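Local coordinates for protein alpha-L-rhamnosidase (Klebsiella oxytoca, PDB 4XHC) that hydrolyses terminal alpha-L-rhamnose residues from rhamnosides as a two-domain glycoside hydrolase of family GH78, at residues Val224-Asp237 and Gln253-Val267. Numbering follows the deposited sequence.
Sequences VLTLQNCMQEVFED and QALVNDVTFARHDLV. With RAM (alpha-L-rhamnopyranose), chain C.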
loop_
_atom_site.group_PDB
_atom_site.type_symbol
_atom_site.label_atom_id
_atom_site.label_comp_id
_atom_site.label_asym_id
_atom_site.label_seq_id
_atom_site.Cartn_x
_atom_site.Cartn_y
_atom_site.Cartn_z
ATOM N N VAL A 224 -1.827 22.971 -25.282
ATOM C CA VAL A 224 -0.440 23.121 -24.858
ATOM C C VAL A 224 -0.185 22.418 -23.527
ATOM O O VAL A 224 0.840 21.755 -23.378
ATOM C CB VAL A 224 -0.029 24.614 -24.775
ATOM C CG1 VAL A 224 1.334 24.780 -24.108
ATOM C CG2 VAL A 224 -0.002 25.233 -26.168
ATOM N N LEU A 225 -1.102 22.557 -22.566
ATOM C CA LEU A 225 -0.954 21.883 -21.263
ATOM C C LEU A 225 -0.964 20.372 -21.440
ATOM O O LEU A 225 -0.220 19.662 -20.760
ATOM C CB LEU A 225 -2.059 22.292 -20.284
ATOM C CG LEU A 225 -2.047 21.615 -18.901
ATOM C CD1 LEU A 225 -0.704 21.795 -18.197
ATOM C CD2 LEU A 225 -3.197 22.126 -18.029
ATOM N N THR A 226 -1.807 19.898 -22.359
ATOM C CA THR A 226 -1.887 18.483 -22.691
ATOM C C THR A 226 -0.540 17.960 -23.149
ATOM O O THR A 226 -0.078 16.919 -22.682
ATOM C CB THR A 226 -2.921 18.212 -23.806
ATOM O OG1 THR A 226 -4.168 18.834 -23.473
ATOM C CG2 THR A 226 -3.134 16.724 -23.974
ATOM N N LEU A 227 0.086 18.661 -24.082
ATOM C CA LEU A 227 1.381 18.223 -24.593
ATOM C C LEU A 227 2.425 18.268 -23.482
ATOM O O LEU A 227 3.220 17.343 -23.337
ATOM C CB LEU A 227 1.833 19.084 -25.785
ATOM C CG LEU A 227 3.229 18.753 -26.334
ATOM C CD1 LEU A 227 3.314 17.313 -26.823
ATOM C CD2 LEU A 227 3.597 19.719 -27.444
ATOM N N GLN A 228 2.414 19.348 -22.708
ATOM C CA GLN A 228 3.385 19.532 -21.646
ATOM C C GLN A 228 3.424 18.359 -20.679
ATOM O O GLN A 228 4.494 17.906 -20.298
ATOM C CB GLN A 228 3.084 20.802 -20.873
ATOM C CG GLN A 228 4.058 21.045 -19.737
ATOM C CD GLN A 228 3.906 22.424 -19.152
ATOM O OE1 GLN A 228 3.024 22.665 -18.329
ATOM N NE2 GLN A 228 4.765 23.345 -19.576
ATOM N N ASN A 229 2.261 17.875 -20.276
ATOM C CA ASN A 229 2.210 16.777 -19.317
ATOM C C ASN A 229 2.587 15.427 -19.938
ATOM O O ASN A 229 3.043 14.521 -19.235
ATOM C CB ASN A 229 0.846 16.719 -18.613
ATOM C CG ASN A 229 0.663 17.847 -17.599
ATOM O OD1 ASN A 229 1.601 18.579 -17.289
ATOM N ND2 ASN A 229 -0.549 18.002 -17.094
ATOM N N CYS A 230 2.429 15.308 -21.249
ATOM C CA CYS A 230 2.825 14.103 -21.963
ATOM C C CYS A 230 4.336 14.063 -22.259
ATOM O O CYS A 230 4.904 12.986 -22.439
ATOM C CB CYS A 230 2.000 13.964 -23.248
ATOM S SG CYS A 230 0.321 13.346 -22.966
ATOM N N MET A 231 4.980 15.230 -22.305
ATOM C CA MET A 231 6.424 15.308 -22.558
ATOM C C MET A 231 7.242 15.032 -21.299
ATOM O O MET A 231 7.332 15.878 -20.418
ATOM C CB MET A 231 6.806 16.669 -23.149
ATOM C CG MET A 231 6.440 16.807 -24.622
ATOM S SD MET A 231 6.779 18.443 -25.299
ATOM C CE MET A 231 8.572 18.434 -25.294
ATOM N N GLN A 232 7.812 13.833 -21.231
ATOM C CA GLN A 232 8.563 13.365 -20.071
ATOM C C GLN A 232 9.925 12.874 -20.573
ATOM O O GLN A 232 10.580 13.604 -21.316
ATOM C CB GLN A 232 7.772 12.273 -19.340
ATOM C CG GLN A 232 6.406 12.732 -18.825
ATOM C CD GLN A 232 6.498 13.662 -17.630
ATOM O OE1 GLN A 232 7.423 13.560 -16.811
ATOM N NE2 GLN A 232 5.533 14.572 -17.515
ATOM N N GLU A 233 10.362 11.671 -20.186
ATOM C CA GLU A 233 11.631 11.131 -20.700
ATOM C C GLU A 233 11.463 10.584 -22.117
ATOM O O GLU A 233 12.449 10.358 -22.831
ATOM C CB GLU A 233 12.230 10.092 -19.741
ATOM C CG GLU A 233 13.022 10.752 -18.612
ATOM C CD GLU A 233 13.485 9.792 -17.528
ATOM O OE1 GLU A 233 12.636 9.048 -16.993
ATOM O OE2 GLU A 233 14.694 9.798 -17.198
ATOM N N VAL A 234 10.203 10.384 -22.506
ATOM C CA VAL A 234 9.801 10.190 -23.905
ATOM C C VAL A 234 8.499 10.959 -24.122
ATOM O O VAL A 234 7.942 11.511 -23.174
ATOM C CB VAL A 234 9.576 8.698 -24.247
ATOM C CG1 VAL A 234 10.849 7.898 -24.024
ATOM C CG2 VAL A 234 8.425 8.100 -23.444
ATOM N N PHE A 235 8.010 10.990 -25.356
ATOM C CA PHE A 235 6.659 11.489 -25.628
ATOM C C PHE A 235 5.643 10.429 -25.201
ATOM O O PHE A 235 5.322 9.530 -25.977
ATOM C CB PHE A 235 6.471 11.774 -27.129
ATOM C CG PHE A 235 7.165 13.010 -27.622
ATOM C CD1 PHE A 235 6.589 14.256 -27.461
ATOM C CD2 PHE A 235 8.370 12.923 -28.289
ATOM C CE1 PHE A 235 7.208 15.396 -27.938
ATOM C CE2 PHE A 235 9.006 14.061 -28.763
ATOM C CZ PHE A 235 8.421 15.299 -28.591
ATOM N N GLU A 236 5.137 10.512 -23.976
ATOM C CA GLU A 236 4.180 9.515 -23.491
ATOM C C GLU A 236 2.815 9.738 -24.141
ATOM O O GLU A 236 2.451 10.874 -24.414
ATOM C CB GLU A 236 4.047 9.588 -21.977
ATOM C CG GLU A 236 5.337 9.281 -21.228
ATOM C CD GLU A 236 5.150 9.199 -19.714
ATOM O OE1 GLU A 236 3.986 9.226 -19.238
ATOM O OE2 GLU A 236 6.171 9.097 -18.995
ATOM N N ASP A 237 2.076 8.666 -24.421
ATOM C CA ASP A 237 0.745 8.816 -25.015
ATOM C C ASP A 237 -0.232 9.435 -24.029
ATOM O O ASP A 237 -0.994 10.331 -24.393
ATOM C CB ASP A 237 0.210 7.489 -25.600
ATOM C CG ASP A 237 0.024 6.389 -24.560
ATOM O OD1 ASP A 237 0.763 6.345 -23.560
ATOM O OD2 ASP A 237 -0.863 5.542 -24.768
ATOM N N GLN A 253 2.347 14.362 -31.887
ATOM C CA GLN A 253 3.023 15.136 -30.862
ATOM C C GLN A 253 4.190 15.928 -31.426
ATOM O O GLN A 253 4.408 17.071 -31.036
ATOM C CB GLN A 253 3.494 14.233 -29.722
ATOM C CG GLN A 253 2.344 13.624 -28.943
ATOM C CD GLN A 253 2.779 12.952 -27.657
ATOM O OE1 GLN A 253 3.529 13.520 -26.874
ATOM N NE2 GLN A 253 2.269 11.752 -27.416
ATOM N N ALA A 254 4.934 15.330 -32.352
ATOM C CA ALA A 254 6.072 16.018 -32.968
ATOM C C ALA A 254 5.651 17.277 -33.722
ATOM O O ALA A 254 6.372 18.265 -33.725
ATOM C CB ALA A 254 6.842 15.075 -33.887
ATOM N N LEU A 255 4.489 17.241 -34.362
ATOM C CA LEU A 255 3.990 18.417 -35.072
ATOM C C LEU A 255 3.734 19.570 -34.106
ATOM O O LEU A 255 4.073 20.707 -34.397
ATOM C CB LEU A 255 2.694 18.097 -35.836
ATOM C CG LEU A 255 2.776 17.261 -37.115
ATOM C CD1 LEU A 255 1.376 17.056 -37.687
ATOM C CD2 LEU A 255 3.693 17.904 -38.150
ATOM N N VAL A 256 3.122 19.269 -32.964
ATOM C CA VAL A 256 2.755 20.305 -32.005
ATOM C C VAL A 256 4.014 20.847 -31.335
ATOM O O VAL A 256 4.166 22.052 -31.160
ATOM C CB VAL A 256 1.768 19.773 -30.944
ATOM C CG1 VAL A 256 1.319 20.891 -30.011
ATOM C CG2 VAL A 256 0.564 19.122 -31.616
ATOM N N ASN A 257 4.920 19.945 -30.981
ATOM C CA ASN A 257 6.208 20.317 -30.421
ATOM C C ASN A 257 6.920 21.350 -31.295
ATOM O O ASN A 257 7.502 22.311 -30.797
ATOM C CB ASN A 257 7.075 19.066 -30.278
ATOM C CG ASN A 257 8.474 19.377 -29.791
ATOM O OD1 ASN A 257 8.667 19.827 -28.669
ATOM N ND2 ASN A 257 9.458 19.148 -30.648
ATOM N N ASP A 258 6.853 21.139 -32.597
ATOM C CA ASP A 258 7.469 22.013 -33.579
ATOM C C ASP A 258 7.183 23.506 -33.409
ATOM O O ASP A 258 8.057 24.331 -33.616
ATOM C CB ASP A 258 6.991 21.596 -34.967
ATOM C CG ASP A 258 8.112 21.455 -35.938
ATOM O OD1 ASP A 258 9.104 20.785 -35.565
ATOM O OD2 ASP A 258 7.991 21.999 -37.059
ATOM N N VAL A 259 5.951 23.834 -33.046
ATOM C CA VAL A 259 5.492 25.224 -32.939
ATOM C C VAL A 259 5.240 25.671 -31.494
ATOM O O VAL A 259 4.763 26.777 -31.267
ATOM C CB VAL A 259 4.190 25.451 -33.753
ATOM C CG1 VAL A 259 4.438 25.205 -35.231
ATOM C CG2 VAL A 259 3.050 24.566 -33.244
ATOM N N THR A 260 5.546 24.815 -30.526
ATOM C CA THR A 260 5.443 25.173 -29.115
ATOM C C THR A 260 6.835 25.131 -28.483
ATOM O O THR A 260 7.539 26.140 -28.502
ATOM C CB THR A 260 4.453 24.262 -28.351
ATOM O OG1 THR A 260 4.835 22.887 -28.499
ATOM C CG2 THR A 260 3.036 24.454 -28.869
ATOM N N PHE A 261 7.243 23.973 -27.962
ATOM C CA PHE A 261 8.460 23.878 -27.152
ATOM C C PHE A 261 9.730 23.621 -27.948
ATOM O O PHE A 261 10.825 23.771 -27.417
ATOM C CB PHE A 261 8.307 22.800 -26.087
ATOM C CG PHE A 261 7.166 23.040 -25.145
ATOM C CD1 PHE A 261 7.301 23.917 -24.083
ATOM C CD2 PHE A 261 5.958 22.388 -25.325
ATOM C CE1 PHE A 261 6.247 24.143 -23.216
ATOM C CE2 PHE A 261 4.903 22.609 -24.465
ATOM C CZ PHE A 261 5.048 23.485 -23.406
ATOM N N ALA A 262 9.585 23.242 -29.212
ATOM C CA ALA A 262 10.725 23.066 -30.132
ATOM C C ALA A 262 11.859 22.195 -29.565
ATOM O O ALA A 262 13.030 22.509 -29.734
ATOM C CB ALA A 262 11.266 24.421 -30.590
ATOM N N ARG A 263 11.497 21.103 -28.903
ATOM C CA ARG A 263 12.474 20.138 -28.433
ATOM C C ARG A 263 12.683 19.054 -29.479
ATOM O O ARG A 263 12.134 17.953 -29.378
ATOM C CB ARG A 263 12.031 19.549 -27.100
ATOM C CG ARG A 263 11.979 20.595 -26.000
ATOM C CD ARG A 263 12.406 20.036 -24.653
ATOM N NE ARG A 263 13.788 19.559 -24.660
ATOM C CZ ARG A 263 14.466 19.189 -23.575
ATOM N NH1 ARG A 263 13.920 19.238 -22.362
ATOM N NH2 ARG A 263 15.710 18.769 -23.707
ATOM N N HIS A 264 13.493 19.385 -30.484
ATOM C CA HIS A 264 13.801 18.477 -31.596
ATOM C C HIS A 264 14.670 17.313 -31.151
ATOM O O HIS A 264 14.557 16.219 -31.687
ATOM C CB HIS A 264 14.473 19.233 -32.753
ATOM C CG HIS A 264 13.602 20.290 -33.358
ATOM N ND1 HIS A 264 13.991 21.609 -33.460
ATOM C CD2 HIS A 264 12.343 20.225 -33.858
ATOM C CE1 HIS A 264 13.016 22.311 -34.009
ATOM N NE2 HIS A 264 12.005 21.496 -34.260
ATOM N N ASP A 265 15.528 17.552 -30.167
ATOM C CA ASP A 265 16.331 16.485 -29.570
ATOM C C ASP A 265 15.467 15.313 -29.083
ATOM O O ASP A 265 15.883 14.157 -29.143
ATOM C CB ASP A 265 17.212 17.029 -28.422
ATOM C CG ASP A 265 16.414 17.807 -27.367
ATOM O OD1 ASP A 265 15.728 18.783 -27.729
ATOM O OD2 ASP A 265 16.481 17.454 -26.172
ATOM N N LEU A 266 14.268 15.613 -28.603
ATOM C CA LEU A 266 13.389 14.580 -28.077
ATOM C C LEU A 266 12.702 13.783 -29.187
ATOM O O LEU A 266 12.444 12.594 -29.034
ATOM C CB LEU A 266 12.357 15.203 -27.128
ATOM C CG LEU A 266 11.506 14.215 -26.328
ATOM C CD1 LEU A 266 12.378 13.297 -25.484
ATOM C CD2 LEU A 266 10.496 14.957 -25.464
ATOM N N VAL A 267 12.402 14.440 -30.303
ATOM C CA VAL A 267 11.851 13.748 -31.482
ATOM C C VAL A 267 12.911 12.814 -32.056
ATOM O O VAL A 267 12.634 11.686 -32.443
ATOM C CB VAL A 267 11.394 14.737 -32.582
ATOM C CG1 VAL A 267 10.854 13.987 -33.791
ATOM C CG2 VAL A 267 10.334 15.684 -32.034
HETATM C C1 RAM C . -4.022 2.678 -27.193
HETATM C C2 RAM C . -3.729 4.138 -26.909
HETATM C C3 RAM C . -2.598 4.639 -27.788
HETATM C C4 RAM C . -2.779 4.096 -29.195
HETATM C C5 RAM C . -2.581 2.590 -29.166
HETATM C C6 RAM C . -3.406 1.858 -30.194
HETATM O O1 RAM C . -4.243 2.046 -25.994
HETATM O O2 RAM C . -4.911 4.855 -27.227
HETATM O O3 RAM C . -2.574 6.067 -27.820
HETATM O O4 RAM C . -1.827 4.668 -30.072
HETATM O O5 RAM C . -2.929 2.065 -27.866
#
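Gln253 reaches across to the chain that leaves helix 214-230, its NE2 donating to Glu236 O at 3.1 Å, with the donor above the carbonyl plane. The other end of the same amide, OE1, sits at the edge of the Phe235 ring, 3.2 Å from CD1. One turn on, Val256 CG1 meets Leu227 CD2 at 3.6 Å. Asn257 OD1 lies beside Met231 CE and also accepts a bond from Arg263 N, which ties the turn after helix 247-259 back to it. The Thr260 hydroxyl hydrogen-bonds back to Val256 O, while CG2 faces Val224. The Phe261 ring lies against the last two turns of helix 214-230: Leu227 CD2 is at its edge, Val224 CG1 (4.0 Å from CZ) and Gln228 NE2 approach obliquely, and Met231 SD makes an oblique Met-aromatic contact, 5.0 Å from the centroid. At the start of helix 264-276, chi1 -171° turns the Leu266 branch toward Phe235, and CD2 then lies over one face of the ring in a CH-pi contact, 3.9 Å from the centroid and 18° off the normal. Val267 CG2 touches the far end of that ring. Helix segments 224-230 and 253-259 run at 110° to each other, their axes 10.9 Å apart at closest approach. This buried contact joins consecutive helices of the (alpha/alpha)6 barrel, the catalytic fold of GH78, and the loop after helix 214-230 brings Asp237 into the rhamnose pocket.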